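Local coordinates for protein probable amidase (Thermus thermophilus, PDB 2DC0) that belongs to the amidase signature family as a probable amidase, an alpha/beta protein built round one large mixed beta sheet, its precise function not established, at residues T71-F76 with L164-G169; R142-S147 with G177-V182. All blocks are in the same frame, centred on the assembly; numbering follows the deposited sequence.

Interaction 1 (T71-F76 with L164-G169); sequences TVKDLF and LGTDTG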
ATOM      1  N   THR A  71      24.523  19.646   4.235  1.00 15.04           N
ATOM      2  CA  THR A  71      23.693  20.246   5.276  1.00 14.94           C
ATOM      3  C   THR A  71      22.573  19.257   5.606  1.00 16.37           C
ATOM      4  O   THR A  71      22.321  18.321   4.840  1.00 16.42           O
ATOM      5  CB  THR A  71      23.083  21.593   4.812  1.00 15.10           C
ATOM      6  OG1 THR A  71      22.312  21.384   3.626  1.00 16.08           O
ATOM      7  CG2 THR A  71      24.187  22.611   4.514  1.00 16.66           C
ATOM      8  N   VAL A  72      21.902  19.467   6.738  1.00 15.84           N
ATOM      9  CA  VAL A  72      20.831  18.576   7.192  1.00 16.44           C
ATOM     10  C   VAL A  72      19.614  19.343   7.702  1.00 16.27           C
ATOM     11  O   VAL A  72      19.753  20.232   8.544  1.00 16.18           O
ATOM     12  CB  VAL A  72      21.326  17.668   8.351  1.00 16.29           C
ATOM     13  CG1 VAL A  72      20.191  16.779   8.848  1.00 15.31           C
ATOM     14  CG2 VAL A  72      22.507  16.821   7.884  1.00 15.68           C
ATOM     15  N   LYS A  73      18.428  18.989   7.205  1.00 15.19           N
ATOM     16  CA  LYS A  73      17.175  19.634   7.625  1.00 16.54           C
ATOM     17  C   LYS A  73      17.094  19.574   9.151  1.00 17.06           C
ATOM     18  O   LYS A  73      17.391  18.534   9.737  1.00 16.85           O
ATOM     19  CB  LYS A  73      15.983  18.898   7.005  1.00 16.66           C
ATOM     20  CG  LYS A  73      14.634  19.562   7.235  1.00 18.52           C
ATOM     21  CD  LYS A  73      13.548  18.776   6.528  1.00 16.16           C
ATOM     22  CE  LYS A  73      12.224  19.521   6.500  1.00 18.76           C
ATOM     23  NZ  LYS A  73      11.186  18.724   5.778  1.00 17.14           N
ATOM     24  N   ASP A  74      16.655  20.657   9.794  1.00 17.04           N
ATOM     25  CA  ASP A  74      16.623  20.696  11.257  1.00 18.56           C
ATOM     26  C   ASP A  74      15.619  19.851  12.041  1.00 18.71           C
ATOM     27  O   ASP A  74      15.144  20.281  13.092  1.00 21.18           O
ATOM     28  CB  ASP A  74      16.548  22.149  11.757  1.00 18.67           C
ATOM     29  CG  ASP A  74      17.091  22.303  13.173  1.00 20.25           C
ATOM     30  OD1 ASP A  74      18.029  21.555  13.525  1.00 20.88           O
ATOM     31  OD2 ASP A  74      16.603  23.174  13.929  1.00 18.88           O
ATOM     32  N   LEU A  75      15.302  18.657  11.549  1.00 18.28           N
ATOM     33  CA  LEU A  75      14.421  17.749  12.280  1.00 17.79           C
ATOM     34  C   LEU A  75      15.196  16.460  12.528  1.00 18.76           C
ATOM     35  O   LEU A  75      14.730  15.566  13.235  1.00 19.61           O
ATOM     36  CB  LEU A  75      13.122  17.467  11.509  1.00 17.71           C
ATOM     37  CG  LEU A  75      13.142  16.911  10.079  1.00 18.77           C
ATOM     38  CD1 LEU A  75      13.568  15.452  10.063  1.00 20.19           C
ATOM     39  CD2 LEU A  75      11.733  17.052   9.504  1.00 16.66           C
ATOM     40  N   PHE A  76      16.386  16.384  11.929  1.00 17.65           N
ATOM     41  CA  PHE A  76      17.294  15.245  12.067  1.00 16.48           C
ATOM     42  C   PHE A  76      18.375  15.633  13.085  1.00 17.92           C
ATOM     43  O   PHE A  76      19.114  16.600  12.880  1.00 19.00           O
ATOM     44  CB  PHE A  76      18.013  14.938  10.745  1.00 16.15           C
ATOM     45  CG  PHE A  76      17.156  14.276   9.698  1.00 18.03           C
ATOM     46  CD1 PHE A  76      16.789  12.938   9.816  1.00 17.03           C
ATOM     47  CD2 PHE A  76      16.764  14.980   8.561  1.00 18.20           C
ATOM     48  CE1 PHE A  76      16.045  12.308   8.809  1.00 19.96           C
ATOM     49  CE2 PHE A  76      16.023  14.364   7.550  1.00 18.71           C
ATOM     50  CZ  PHE A  76      15.661  13.025   7.672  1.00 17.93           C
ATOM     51  N   LEU A 164      19.977  16.815   3.222  1.00 16.35           N
ATOM     52  CA  LEU A 164      19.051  15.754   3.613  1.00 16.12           C
ATOM     53  C   LEU A 164      17.777  16.390   4.161  1.00 15.82           C
ATOM     54  O   LEU A 164      17.833  17.220   5.060  1.00 15.07           O
ATOM     55  CB  LEU A 164      19.682  14.869   4.693  1.00 16.04           C
ATOM     56  CG  LEU A 164      18.765  13.828   5.345  1.00 16.50           C
ATOM     57  CD1 LEU A 164      18.320  12.807   4.316  1.00 18.93           C
ATOM     58  CD2 LEU A 164      19.509  13.142   6.494  1.00 17.45           C
ATOM     59  N   GLY A 165      16.633  15.997   3.614  1.00 15.54           N
ATOM     60  CA  GLY A 165      15.368  16.540   4.076  1.00 15.86           C
ATOM     61  C   GLY A 165      14.320  15.451   4.158  1.00 14.85           C
ATOM     62  O   GLY A 165      14.661  14.271   4.085  1.00 14.00           O
ATOM     63  N   THR A 166      13.053  15.829   4.333  1.00 15.32           N
ATOM     64  CA  THR A 166      11.972  14.844   4.391  1.00 14.34           C
ATOM     65  C   THR A 166      10.834  15.244   3.465  1.00 14.52           C
ATOM     66  O   THR A 166      10.741  16.392   3.039  1.00 13.43           O
ATOM     67  CB  THR A 166      11.393  14.650   5.825  1.00 12.95           C
ATOM     68  OG1 THR A 166      10.850  15.885   6.309  1.00 15.03           O
ATOM     69  CG2 THR A 166      12.479  14.144   6.778  1.00 14.11           C
ATOM     70  N   ASP A 167       9.975  14.284   3.147  1.00 15.80           N
ATOM     71  CA  ASP A 167       8.845  14.532   2.262  1.00 16.14           C
ATOM     72  C   ASP A 167       7.675  13.690   2.753  1.00 16.87           C
ATOM     73  O   ASP A 167       7.749  12.460   2.774  1.00 15.37           O
ATOM     74  CB  ASP A 167       9.225  14.139   0.830  1.00 14.52           C
ATOM     75  CG  ASP A 167       8.153  14.496  -0.190  1.00 17.08           C
ATOM     76  OD1 ASP A 167       6.980  14.122   0.015  1.00 15.12           O
ATOM     77  OD2 ASP A 167       8.492  15.141  -1.206  1.00 17.14           O
ATOM     78  N   THR A 168       6.600  14.354   3.166  1.00 17.97           N
ATOM     79  CA  THR A 168       5.411  13.660   3.658  1.00 17.06           C
ATOM     80  C   THR A 168       4.274  13.867   2.663  1.00 17.88           C
ATOM     81  O   THR A 168       3.511  12.944   2.367  1.00 16.82           O
ATOM     82  CB  THR A 168       4.980  14.197   5.037  1.00 17.93           C
ATOM     83  OG1 THR A 168       6.068  14.064   5.967  1.00 19.11           O
ATOM     84  CG2 THR A 168       3.783  13.411   5.558  1.00 17.61           C
ATOM     85  N   GLY A 169       4.178  15.090   2.148  1.00 17.79           N
ATOM     86  CA  GLY A 169       3.151  15.424   1.182  1.00 16.89           C
ATOM     87  C   GLY A 169       3.759  16.155   0.000  1.00 16.92           C
ATOM     88  O   GLY A 169       3.053  16.637  -0.889  1.00 17.18           O
TER

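Interaction 2 (R142-S147 with G177-V182); sequences RQAGGS and GFNGVV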
ATOM      1  N   ARG A 142      10.215  35.742  -3.494  1.00 19.69           N
ATOM      2  CA  ARG A 142       9.351  34.576  -3.706  1.00 18.03           C
ATOM      3  C   ARG A 142       9.584  33.512  -2.632  1.00 18.19           C
ATOM      4  O   ARG A 142      10.647  33.457  -2.007  1.00 16.08           O
ATOM      5  CB  ARG A 142       9.614  33.944  -5.081  1.00 18.68           C
ATOM      6  CG  ARG A 142       9.442  34.867  -6.297  1.00 20.22           C
ATOM      7  CD  ARG A 142       8.013  35.366  -6.454  1.00 21.76           C
ATOM      8  NE  ARG A 142       7.798  36.120  -7.691  1.00 20.73           N
ATOM      9  CZ  ARG A 142       7.436  35.585  -8.859  1.00 21.72           C
ATOM     10  NH1 ARG A 142       7.245  34.278  -8.969  1.00 20.52           N
ATOM     11  NH2 ARG A 142       7.235  36.361  -9.918  1.00 20.46           N
ATOM     12  N   GLN A 143       8.583  32.661  -2.433  1.00 17.03           N
ATOM     13  CA  GLN A 143       8.662  31.593  -1.445  1.00 17.25           C
ATOM     14  C   GLN A 143       9.712  30.548  -1.813  1.00 17.05           C
ATOM     15  O   GLN A 143       9.842  30.160  -2.976  1.00 14.94           O
ATOM     16  CB  GLN A 143       7.307  30.877  -1.305  1.00 17.25           C
ATOM     17  CG  GLN A 143       6.120  31.774  -0.920  1.00 17.32           C
ATOM     18  CD  GLN A 143       4.809  30.995  -0.804  1.00 17.10           C
ATOM     19  OE1 GLN A 143       4.546  30.089  -1.591  1.00 16.37           O
ATOM     20  NE2 GLN A 143       3.974  31.368   0.161  1.00 15.89           N
ATOM     21  N   ALA A 144      10.479  30.113  -0.810  1.00 15.36           N
ATOM     22  CA  ALA A 144      11.467  29.064  -1.014  1.00 15.92           C
ATOM     23  C   ALA A 144      10.608  27.807  -0.995  1.00 16.38           C
ATOM     24  O   ALA A 144      11.017  26.738  -1.448  1.00 15.79           O
ATOM     25  CB  ALA A 144      12.456  29.031   0.143  1.00 13.85           C
ATOM     26  N   GLY A 145       9.686  27.901  -0.481  1.00 17.29           N
ATOM     27  CA  GLY A 145       8.749  26.798  -0.398  1.00 21.45           C
ATOM     28  C   GLY A 145       9.099  25.797   0.677  1.00 25.42           C
ATOM     29  O   GLY A 145       9.788  26.126   1.650  1.00 22.18           O
ATOM     30  N   GLY A 146       8.275  24.657   0.898  1.00 28.97           N
ATOM     31  CA  GLY A 146       8.643  23.725   1.945  1.00 32.99           C
ATOM     32  C   GLY A 146       8.390  22.236   1.987  1.00 32.05           C
ATOM     33  O   GLY A 146       7.783  21.659   1.092  1.00 33.07           O
ATOM     34  N   SER A 147       8.724  21.587   3.347  1.00 30.86           N
ATOM     35  CA  SER A 147       9.105  22.247   4.593  1.00 23.06           C
ATOM     36  C   SER A 147      10.595  21.973   4.509  1.00 18.06           C
ATOM     37  O   SER A 147      11.321  22.251   5.450  1.00 16.68           O
ATOM     38  CB  SER A 147       8.504  21.566   5.805  1.00 26.63           C
ATOM     39  OG  SER A 147       9.057  20.251   5.997  1.00 21.61           O
ATOM     40  N   GLY A 177      11.470  21.846  -6.746  1.00 14.51           N
ATOM     41  CA  GLY A 177      10.891  22.472  -7.923  1.00 14.59           C
ATOM     42  C   GLY A 177      11.017  23.985  -7.875  1.00 14.88           C
ATOM     43  O   GLY A 177      11.495  24.606  -8.822  1.00 13.33           O
ATOM     44  N   PHE A 178      10.587  24.568  -6.759  1.00 14.78           N
ATOM     45  CA  PHE A 178      10.621  26.006  -6.528  1.00 14.63           C
ATOM     46  C   PHE A 178      11.993  26.646  -6.712  1.00 15.36           C
ATOM     47  O   PHE A 178      12.110  27.764  -7.231  1.00 14.22           O
ATOM     48  CB  PHE A 178      10.153  26.314  -5.101  1.00 14.65           C
ATOM     49  CG  PHE A 178       8.657  26.388  -4.935  1.00 15.39           C
ATOM     50  CD1 PHE A 178       7.803  25.592  -5.689  1.00 15.38           C
ATOM     51  CD2 PHE A 178       8.107  27.240  -3.979  1.00 16.96           C
ATOM     52  CE1 PHE A 178       6.421  25.642  -5.498  1.00 14.80           C
ATOM     53  CE2 PHE A 178       6.731  27.299  -3.776  1.00 16.41           C
ATOM     54  CZ  PHE A 178       5.886  26.496  -4.539  1.00 16.97           C
ATOM     55  N   ASN A 179      13.029  25.942  -6.266  1.00 13.94           N
ATOM     56  CA  ASN A 179      14.391  26.462  -6.319  1.00 14.78           C
ATOM     57  C   ASN A 179      15.277  25.924  -7.442  1.00 14.49           C
ATOM     58  O   ASN A 179      16.441  26.313  -7.555  1.00 15.81           O
ATOM     59  CB  ASN A 179      15.051  26.239  -4.951  1.00 13.44           C
ATOM     60  CG  ASN A 179      14.353  27.018  -3.837  1.00 13.70           C
ATOM     61  OD1 ASN A 179      14.481  28.241  -3.745  1.00 13.43           O
ATOM     62  ND2 ASN A 179      13.594  26.316  -3.004  1.00 11.72           N
ATOM     63  N   GLY A 180      14.733  25.043  -8.276  1.00 13.58           N
ATOM     64  CA  GLY A 180      15.507  24.527  -9.394  1.00 14.74           C
ATOM     65  C   GLY A 180      16.580  23.490  -9.094  1.00 17.74           C
ATOM     66  O   GLY A 180      17.626  23.458  -9.754  1.00 17.55           O
ATOM     67  N   VAL A 181      16.351  22.642  -8.100  1.00 15.54           N
ATOM     68  CA  VAL A 181      17.320  21.602  -7.799  1.00 15.07           C
ATOM     69  C   VAL A 181      16.641  20.240  -7.923  1.00 15.61           C
ATOM     70  O   VAL A 181      15.459  20.149  -8.271  1.00 15.41           O
ATOM     71  CB  VAL A 181      17.946  21.776  -6.389  1.00 13.33           C
ATOM     72  CG1 VAL A 181      18.768  23.064  -6.344  1.00 12.57           C
ATOM     73  CG2 VAL A 181      16.868  21.804  -5.318  1.00 14.32           C
ATOM     74  N   VAL A 182      17.399  19.184  -7.662  1.00 14.99           N
ATOM     75  CA  VAL A 182      16.884  17.825  -7.751  1.00 15.24           C
ATOM     76  C   VAL A 182      16.457  17.351  -6.372  1.00 14.65           C
ATOM     77  O   VAL A 182      17.162  17.565  -5.388  1.00 14.98           O
ATOM     78  CB  VAL A 182      17.963  16.860  -8.303  1.00 16.30           C
ATOM     79  CG1 VAL A 182      17.477  15.417  -8.227  1.00 16.87           C
ATOM     80  CG2 VAL A 182      18.293  17.224  -9.747  1.00 16.01           C
TER

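Interaction 1 (T71-F76 with L164-G169)
Lys73 NZ donates to Thr166 OG1 at 2.9 Å, and the main chains of the two residues sit on neighbouring parallel strands, 69-73 and 163-166. The same nitrogen also hydrogen-bonds to Ser147 OG, its strongest partner, and to Ser148 OG. On the backbone, Leu164 bonds to the residues before and after Val72, its partner in the parallel bridge: Lys73 N gives a fairly straight bond to Leu164 O (2.8 Å, 161°), whereas Leu164 N reaches Thr71 O at 3.2 Å from a position tilted off the carbonyl plane. With CG anti to the backbone N (chi1 -173°) and the chain extended beyond it, the lysine runs along the second strand, passing Gly165 with CD 3.8 Å from Gly165 CA, and crosses the Thr166 side chain at about a right angle. Thr166 divides its branches: OG1 serves the lysine and also meets Leu75 CD2, while CG2 lies 3.5 Å from Phe76 CZ. On the side of the sheet carrying Val72 and Leu164, the Phe76 ring is sandwiched between two leucine methyls. Leu164 CD2 makes a CH-pi contact 3.8 Å from the ring centroid, and Leu75 CD1 covers the opposite face; Val101 of helix 99-106 adds further cover. An apolar layer thus backs the sheet here, and the buried lysine end is held by hydroxyls; its pairing with Ser147, which follows a cis peptide, is consistent with the Ser-cisSer-Lys arrangement of the amidase signature family.

Interaction 2 (R142-S147 with G177-V182)
Asn179 ND2 donates to Ala144 O at 3.0 Å. The bond is bent, 136° at the hydrogen, but it arrives in the carbonyl plane on a lone pair, with the acceptor lying somewhat out of the asparagine's own amide plane. Beside it, Phe178 turns its ring toward the loop. Gln143 O sits at the ring edge, 3.5 Å from Phe178 CD2, and Gly145 CA comes obliquely to 3.7 Å from the same carbon. The Gln143 side chain runs alongside the phenylalanine in the same direction, its amide only 22° from the ring plane, with OE1 4.2 Å from Phe178 CE2. The loop 142-147 belongs to the glycine- and serine-rich signature region of the amidase family, and the contact packs its start against the last turn of helix 173-179, which ends in a Schellman motif with Gly180 at positive phi. Gly145, also at positive phi, brings its bare CA up to the phenylalanine ring, and the peptide before Ser147 is cis. Around this first shell, Asn179 is held at both ends of its amide: ND2 also bonds to Pro175 O one turn back, and OD1 accepts from Ala137 N. Asn136 ND2 reaches both Gln143 O and Phe178 O, tying loop and helix together from a third segment. Farther out, Gln143 NE2 and OE1 hydrogen-bond to Glu127 OE2 and His377 NE2, and the Phe178 ring meets that of Phe381 at a steep angle, about 75° between planes.

Overall arrangement
The centres of interactions 1 and 2 lie about 14 Å apart, joined by one short polar link: Lys73 NZ of interaction 1 stands 2.6 Å from Ser147 OG of interaction 2, a probable hydrogen bond. Interaction 1 includes the strand end that carries Lys73; interaction 2 packs the beginning of the loop that leads to the cis peptide before Ser147. Their segments alternate along the chain, and helix 173-179 is the next regular element after strand 163-166, so the second partner of each contact comes from consecutive elements. This convergence is consistent with two members of the Ser-cisSer-Lys centre known in amidase signature proteins, whose places Lys73 and Ser147 probably take here.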